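Local coordinates for protein 2-C-methyl-D-erythritol 2,4-cyclodiphosphate synthase (PDB 1IV2) that converts CDP-methylerythritol 2-phosphate to methylerythritol 2,4-cyclodiphosphate with release of CMP, a step in isoprenoid biosynthesis, at residues P107-L112 with L129-S134. The protein carries 3 engineered substitutions. Numbering follows the deposited sequence.
With CDP (cytidine-5'-diphosphate), chain M.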
ATOM      1  N   PRO A 107     -19.316   0.018 -13.847  1.00 19.08           N
ATOM      2  CA  PRO A 107     -20.731  -0.328 -13.951  1.00 20.75           C
ATOM      3  C   PRO A 107     -21.152  -1.309 -12.855  1.00 23.66           C
ATOM      4  O   PRO A 107     -22.348  -1.581 -12.766  1.00 20.13           O
ATOM      5  CB  PRO A 107     -20.884  -1.042 -15.289  1.00 14.74           C
ATOM      6  CG  PRO A 107     -19.640  -0.717 -16.030  1.00 21.26           C
ATOM      7  CD  PRO A 107     -18.564  -0.550 -14.979  1.00 27.25           C
ATOM      8  N   HIS A 108     -20.212  -1.830 -12.074  1.00 16.91           N
ATOM      9  CA  HIS A 108     -20.518  -2.745 -10.981  1.00 12.07           C
ATOM     10  C   HIS A 108     -20.218  -2.165  -9.609  1.00 14.29           C
ATOM     11  O   HIS A 108     -20.330  -2.847  -8.583  1.00 13.41           O
ATOM     12  CB  HIS A 108     -19.696  -4.037 -11.149  1.00 16.13           C
ATOM     13  CG  HIS A 108     -19.972  -4.703 -12.476  1.00 18.78           C
ATOM     14  ND1 HIS A 108     -19.041  -4.807 -13.481  1.00 20.41           N
ATOM     15  CD2 HIS A 108     -21.084  -5.310 -12.948  1.00 14.71           C
ATOM     16  CE1 HIS A 108     -19.561  -5.439 -14.517  1.00 15.04           C
ATOM     17  NE2 HIS A 108     -20.804  -5.751 -14.226  1.00 19.00           N
ATOM     18  N   ARG A 109     -19.805  -0.898  -9.584  1.00 11.70           N
ATOM     19  CA  ARG A 109     -19.458  -0.209  -8.348  1.00 13.06           C
ATOM     20  C   ARG A 109     -20.505  -0.362  -7.249  1.00 13.60           C
ATOM     21  O   ARG A 109     -20.145  -0.689  -6.125  1.00 13.10           O
ATOM     22  CB  ARG A 109     -19.254   1.299  -8.583  1.00 15.08           C
ATOM     23  CG  ARG A 109     -18.363   1.992  -7.577  1.00 13.16           C
ATOM     24  CD  ARG A 109     -18.253   3.496  -7.854  1.00 13.64           C
ATOM     25  NE  ARG A 109     -17.472   3.732  -9.086  1.00 14.68           N
ATOM     26  CZ  ARG A 109     -16.140   3.783  -9.026  1.00 18.95           C
ATOM     27  NH1 ARG A 109     -15.536   3.625  -7.840  1.00 14.87           N
ATOM     28  NH2 ARG A 109     -15.437   3.982 -10.129  1.00 12.40           N
ATOM     29  N   LYS A 110     -21.763  -0.094  -7.562  1.00 13.24           N
ATOM     30  CA  LYS A 110     -22.846  -0.118  -6.592  1.00 10.07           C
ATOM     31  C   LYS A 110     -22.917  -1.515  -5.980  1.00 10.30           C
ATOM     32  O   LYS A 110     -22.929  -1.676  -4.766  1.00 14.55           O
ATOM     33  CB  LYS A 110     -24.155   0.275  -7.260  1.00 15.12           C
ATOM     34  CG  LYS A 110     -25.411   0.016  -6.485  1.00 36.68           C
ATOM     35  CD  LYS A 110     -26.619   0.679  -7.148  1.00 52.59           C
ATOM     36  CE  LYS A 110     -27.876   0.065  -6.532  1.00 65.24           C
ATOM     37  NZ  LYS A 110     -27.656  -0.259  -5.085  1.00 40.93           N
ATOM     38  N   ALA A 111     -22.935  -2.509  -6.867  1.00 16.51           N
ATOM     39  CA  ALA A 111     -23.056  -3.897  -6.437  1.00 12.11           C
ATOM     40  C   ALA A 111     -21.866  -4.242  -5.558  1.00 11.95           C
ATOM     41  O   ALA A 111     -22.035  -4.856  -4.501  1.00 15.66           O
ATOM     42  CB  ALA A 111     -23.128  -4.825  -7.642  1.00 18.24           C
ATOM     43  N   LEU A 112     -20.680  -3.851  -6.038  1.00 13.09           N
ATOM     44  CA  LEU A 112     -19.456  -4.183  -5.313  1.00 12.97           C
ATOM     45  C   LEU A 112     -19.450  -3.549  -3.925  1.00 13.56           C
ATOM     46  O   LEU A 112     -19.131  -4.249  -2.953  1.00 12.89           O
ATOM     47  CB  LEU A 112     -18.201  -3.756  -6.082  1.00 15.16           C
ATOM     48  CG  LEU A 112     -17.875  -4.599  -7.327  1.00 15.94           C
ATOM     49  CD1 LEU A 112     -16.897  -3.876  -8.253  1.00 10.93           C
ATOM     50  CD2 LEU A 112     -17.343  -5.949  -6.882  1.00 11.84           C
ATOM     51  N   LEU A 129     -13.860   2.058  -1.743  1.00 11.58           N
ATOM     52  CA  LEU A 129     -13.439   1.192  -2.844  1.00  9.51           C
ATOM     53  C   LEU A 129     -13.054   2.028  -4.056  1.00 12.59           C
ATOM     54  O   LEU A 129     -13.915   2.778  -4.504  1.00 12.48           O
ATOM     55  CB  LEU A 129     -14.585   0.244  -3.214  1.00 12.43           C
ATOM     56  CG  LEU A 129     -14.297  -0.709  -4.381  1.00 12.70           C
ATOM     57  CD1 LEU A 129     -13.090  -1.585  -4.139  1.00  8.95           C
ATOM     58  CD2 LEU A 129     -15.553  -1.554  -4.604  1.00 12.85           C
ATOM     59  N   THR A 130     -11.817   1.895  -4.540  1.00 13.26           N
ATOM     60  CA  THR A 130     -11.436   2.586  -5.759  1.00  8.95           C
ATOM     61  C   THR A 130     -10.816   1.605  -6.753  1.00 16.56           C
ATOM     62  O   THR A 130     -10.335   0.556  -6.328  1.00 10.61           O
ATOM     63  CB  THR A 130     -10.443   3.736  -5.505  1.00 18.57           C
ATOM     64  OG1 THR A 130      -9.225   3.245  -4.951  1.00 11.23           O
ATOM     65  CG2 THR A 130     -11.028   4.727  -4.500  1.00 18.23           C
ATOM     66  N   PHE A 131     -10.863   1.993  -8.039  1.00 10.02           N
ATOM     67  CA  PHE A 131     -10.393   1.111  -9.102  1.00 17.62           C
ATOM     68  C   PHE A 131      -9.270   1.763  -9.927  1.00 12.32           C
ATOM     69  O   PHE A 131      -9.419   2.937 -10.242  1.00 10.24           O
ATOM     70  CB  PHE A 131     -11.520   0.748 -10.075  1.00  9.46           C
ATOM     71  CG  PHE A 131     -12.821   0.303  -9.445  1.00 12.13           C
ATOM     72  CD1 PHE A 131     -12.834  -0.689  -8.474  1.00  9.69           C
ATOM     73  CD2 PHE A 131     -14.010   0.895  -9.837  1.00 16.12           C
ATOM     74  CE1 PHE A 131     -14.029  -1.112  -7.910  1.00 12.72           C
ATOM     75  CE2 PHE A 131     -15.211   0.476  -9.284  1.00 17.88           C
ATOM     76  CZ  PHE A 131     -15.221  -0.516  -8.302  1.00 17.69           C
ATOM     77  N   LYS A 132      -8.238   1.015 -10.282  1.00 11.09           N
ATOM     78  CA  LYS A 132      -7.202   1.566 -11.164  1.00 14.82           C
ATOM     79  C   LYS A 132      -6.959   0.579 -12.303  1.00 12.08           C
ATOM     80  O   LYS A 132      -7.146  -0.618 -12.058  1.00 11.80           O
ATOM     81  CB  LYS A 132      -5.841   1.755 -10.504  1.00 11.40           C
ATOM     82  CG  LYS A 132      -5.754   2.604  -9.263  1.00 16.79           C
ATOM     83  CD  LYS A 132      -6.391   3.976  -9.487  1.00 17.58           C
ATOM     84  CE  LYS A 132      -5.846   4.583 -10.784  1.00 21.00           C
ATOM     85  NZ  LYS A 132      -6.309   5.985 -10.938  1.00 24.15           N
ATOM     86  N   THR A 133      -6.509   1.078 -13.451  1.00 11.73           N
ATOM     87  CA  THR A 133      -5.888   0.135 -14.387  1.00 13.22           C
ATOM     88  C   THR A 133      -4.415   0.007 -14.001  1.00 14.67           C
ATOM     89  O   THR A 133      -3.965   0.794 -13.160  1.00 14.08           O
ATOM     90  CB  THR A 133      -5.970   0.554 -15.871  1.00 13.44           C
ATOM     91  OG1 THR A 133      -5.007   1.574 -16.091  1.00 17.55           O
ATOM     92  CG2 THR A 133      -7.309   1.164 -16.246  1.00 10.81           C
ATOM     93  N   SER A 134      -3.673  -0.926 -14.601  1.00 16.27           N
ATOM     94  CA  SER A 134      -2.254  -1.068 -14.304  1.00 15.10           C
ATOM     95  C   SER A 134      -1.390  -0.182 -15.205  1.00 16.67           C
ATOM     96  O   SER A 134      -0.166  -0.104 -15.042  1.00 18.54           O
ATOM     97  CB  SER A 134      -1.803  -2.521 -14.439  1.00 20.25           C
ATOM     98  OG  SER A 134      -1.814  -2.924 -15.805  1.00 21.07           O
TER
HETATM   99  O3B CDP M1602      -5.126   7.518 -15.673  1.00 20.36           O
HETATM  100  PB  CDP M1602      -6.021   7.460 -14.489  1.00 25.36           P
HETATM  101  O1B CDP M1602      -5.103   7.956 -13.405  1.00 28.03           O
HETATM  102  O2B CDP M1602      -7.167   8.464 -14.727  1.00 23.88           O
HETATM  103  O3A CDP M1602      -6.734   6.208 -14.013  1.00 20.74           O
HETATM  104  PA  CDP M1602      -6.861   4.823 -14.774  1.00 18.34           P
HETATM  105  O1A CDP M1602      -6.039   3.624 -14.171  1.00 18.18           O
HETATM  106  O2A CDP M1602      -6.789   4.946 -16.206  1.00 20.01           O
HETATM  107  O5' CDP M1602      -8.396   4.537 -14.374  1.00 14.19           O
HETATM  108  C5' CDP M1602      -9.385   5.442 -14.779  1.00 11.88           C
HETATM  109  C4' CDP M1602     -10.605   5.062 -14.096  1.00 12.41           C
HETATM  110  O4' CDP M1602     -11.266   3.841 -14.487  1.00 18.37           O
HETATM  111  C3' CDP M1602     -10.557   4.998 -12.543  1.00 10.61           C
HETATM  112  O3' CDP M1602     -10.399   6.207 -11.760  1.00 16.67           O
HETATM  113  C2' CDP M1602     -11.647   4.002 -12.198  1.00 16.69           C
HETATM  114  O2' CDP M1602     -12.712   4.917 -12.291  1.00 13.55           O
HETATM  115  C1' CDP M1602     -12.161   3.451 -13.477  1.00 15.17           C
HETATM  116  N1  CDP M1602     -11.705   1.966 -13.601  1.00 14.33           N
HETATM  117  C2  CDP M1602     -12.729   0.954 -13.748  1.00 13.15           C
HETATM  118  O2  CDP M1602     -13.934   1.268 -13.760  1.00 16.80           O
HETATM  119  N3  CDP M1602     -12.418  -0.354 -13.863  1.00 13.96           N
HETATM  120  C4  CDP M1602     -11.060  -0.806 -13.863  1.00 13.00           C
HETATM  121  N4  CDP M1602     -10.810  -2.116 -13.996  1.00 11.91           N
HETATM  122  C5  CDP M1602      -9.974   0.131 -13.728  1.00 10.85           C
HETATM  123  C6  CDP M1602     -10.358   1.462 -13.606  1.00 11.04           C
HETATM  124  O   HOH W   1     -16.271   3.063  -5.416  1.00 15.81           O
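Arg109 lays its guanidinium against the ring of Phe131: CE2 of Phe131 sits over the middle of the group, 3.4 Å from Arg109 CZ, and the two planes are tilted 38° to each other. The chain gets there by a turn at chi3 (-70°), which swings the guanidinium along the ring toward the nucleotide while Arg109 CG stays near Phe131 CE2. The apolar contacts are made by Leu112, one turn into the helix, whose CD1 meets Phe131 CZ at 3.8 Å and whose CB rests on Leu129 CD2 at 3.7 Å.

These residues join the first turn of helix 109-120 to strand 127-132, the last two elements of a beta-alpha-beta unit that starts with strand 91-99, to which strand 127-132 runs parallel. Leu105, in the loop ahead of the helix, also touches the Phe131 ring.

No direct hydrogen bond crosses the contact. A water in the guanidinium plane bridges it instead, accepting from Arg109 NH1 at 2.6 Å and donating to Leu129 O at 2.5 Å. The charge of Arg109 is met by a salt bridge from NH2 to Asp56 of the second subunit, whose carboxylate also takes the Phe131 N-H, so the contact lies at a subunit interface. A leucine in place of Arg109 would probably leave that Asp56 without its charged mate and the bridging water without its donor.

Toward the end of the strand and in the loop that follows, the interactions turn to the nucleotide. Phe131 CB lies 3.7 Å from the cytosine N1 of CDP. Lys132, its chain bent at chi2 and chi3, brings NZ to CDP O3A at 3.1 Å and also reaches Asp8 of the second subunit; Thr133 N donates to the alpha-phosphate oxygen O1A at 2.7 Å, consistent with the predicted transition-state-stabilizing role of Thr133.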